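Local coordinates for protein 3-hexulose-6-phosphate isomerase (Methanocaldococcus jannaschii, PDB 1JEO) that catalyses the interconversion of 3-hexulose 6-phosphate and fructose 6-phosphate, an isomerisation on the route to ribose 5-phosphate, at residues Leu17-Phe20 with Glu25-Asn28. Residues are numbered along the deposited sequence; the frame is centred on the assembly and turned at random.
Sequences LKKF and EWKN
F20, in the short helix 19-22, comes backbone to backbone with K27, near the start of helix 24-39, their CA atoms 4.5 Å apart; no hydrogen bond joins the segments, but the CA of K27 makes a CH···O contact of 3.6 Å with the carbonyl O of F20. The side chains of K19 and W26 run side by side in the same direction, and the lysine lies along one face of the indole. Its CB rests near CG of the five-membered ring, its CD passes by NE1, and the bend at chi3 (-59°) carries CE and NZ over the six-membered ring. NZ of K19 stands 3.7 Å from the centroid of the W26 six-membered ring, 19° off its normal, a cation-pi contact, while CE makes a CH-pi contact beside it. Lysine suits the place because its methylenes can pack on the aromatic surface while its amine meets the ring's electron-rich face. F20 and W26 form an offset edge-to-face pair, the indole edge toward the phenyl face, with the planes at 81° and CE3 of W26 3.7 Å from CZ of F20. The broad indole thus suits its site by offering a face to K19 and an edge to F20. The carbonyl O of W26 also lies 3.2 Å from CD2 of F20, oblique to the phenyl ring. With an alanine at W26, the K19 amine would probably lose its aromatic partner and be freer to turn, and F20 would lose the indole edge against its face. Being wholly apolar, F20 also fits the buried ground beyond, where it meets L132 and the ring of F153; W26 touches P131. This is local packing between consecutive helices of the parallel alpha/beta SIS fold: helix 19-22 packs against the first turns of helix 24-39, while F20 reaches helix 144-164, away from the residues thought to bind substrate.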
# COMPACT_ATOMS: atom_id res chain seq x y z
N LEU A 17 8.67 -10.54 5.45
CA LEU A 17 7.29 -10.21 5.82
C LEU A 17 6.78 -10.93 7.08
O LEU A 17 5.72 -10.57 7.62
CB LEU A 17 6.34 -10.45 4.63
CG LEU A 17 6.61 -9.60 3.38
CD1 LEU A 17 5.71 -10.05 2.25
CD2 LEU A 17 6.40 -8.13 3.67
N LYS A 18 7.57 -11.89 7.57
CA LYS A 18 7.25 -12.66 8.77
C LYS A 18 7.24 -11.77 10.02
O LYS A 18 6.49 -12.04 10.96
CB LYS A 18 8.25 -13.82 8.94
CG LYS A 18 7.83 -14.90 9.94
CD LYS A 18 8.84 -16.03 10.04
CE LYS A 18 8.42 -17.05 11.10
NZ LYS A 18 9.37 -18.20 11.21
N LYS A 19 8.01 -10.68 9.98
CA LYS A 19 8.12 -9.70 11.07
C LYS A 19 6.77 -9.10 11.47
O LYS A 19 6.55 -8.79 12.64
CB LYS A 19 9.04 -8.54 10.68
CG LYS A 19 10.49 -8.89 10.38
CD LYS A 19 11.32 -7.63 10.06
CE LYS A 19 10.78 -6.84 8.86
NZ LYS A 19 11.66 -5.72 8.45
N PHE A 20 5.88 -8.95 10.49
CA PHE A 20 4.55 -8.38 10.70
C PHE A 20 3.60 -9.26 11.51
O PHE A 20 2.52 -8.81 11.92
CB PHE A 20 3.91 -8.00 9.35
CG PHE A 20 4.60 -6.86 8.66
CD1 PHE A 20 5.52 -7.11 7.62
CD2 PHE A 20 4.36 -5.53 9.05
CE1 PHE A 20 6.20 -6.04 6.97
CE2 PHE A 20 5.02 -4.45 8.42
CZ PHE A 20 5.95 -4.71 7.37
N GLU A 25 6.79 -4.51 17.17
CA GLU A 25 6.94 -3.19 16.54
C GLU A 25 6.44 -3.15 15.10
O GLU A 25 5.93 -2.13 14.63
CB GLU A 25 8.40 -2.71 16.62
CG GLU A 25 9.45 -3.79 16.35
CD GLU A 25 10.86 -3.26 16.10
OE1 GLU A 25 11.08 -2.03 16.19
OE2 GLU A 25 11.75 -4.09 15.82
N TRP A 26 6.53 -4.29 14.42
CA TRP A 26 6.09 -4.42 13.04
C TRP A 26 4.61 -4.79 12.95
O TRP A 26 3.92 -4.35 12.04
CB TRP A 26 6.96 -5.40 12.27
CG TRP A 26 8.37 -4.93 12.10
CD1 TRP A 26 9.43 -5.20 12.91
CD2 TRP A 26 8.87 -4.06 11.07
NE1 TRP A 26 10.55 -4.55 12.47
CE2 TRP A 26 10.24 -3.84 11.34
CE3 TRP A 26 8.28 -3.43 9.95
CZ2 TRP A 26 11.06 -3.02 10.53
CZ3 TRP A 26 9.09 -2.61 9.13
CH2 TRP A 26 10.47 -2.41 9.43
N LYS A 27 4.14 -5.55 13.95
CA LYS A 27 2.74 -5.97 14.05
C LYS A 27 1.87 -4.73 14.28
O LYS A 27 0.75 -4.64 13.78
CB LYS A 27 2.56 -6.94 15.23
CG LYS A 27 1.27 -7.77 15.21
CD LYS A 27 0.83 -8.22 16.61
CE LYS A 27 1.86 -9.12 17.32
NZ LYS A 27 2.10 -10.39 16.61
N ASN A 28 2.44 -3.76 15.01
CA ASN A 28 1.79 -2.50 15.32
C ASN A 28 1.57 -1.67 14.05
O ASN A 28 0.54 -1.02 13.92
CB ASN A 28 2.62 -1.70 16.35
CG ASN A 28 2.00 -0.35 16.68
OD1 ASN A 28 2.53 0.69 16.31
ND2 ASN A 28 0.85 -0.37 17.34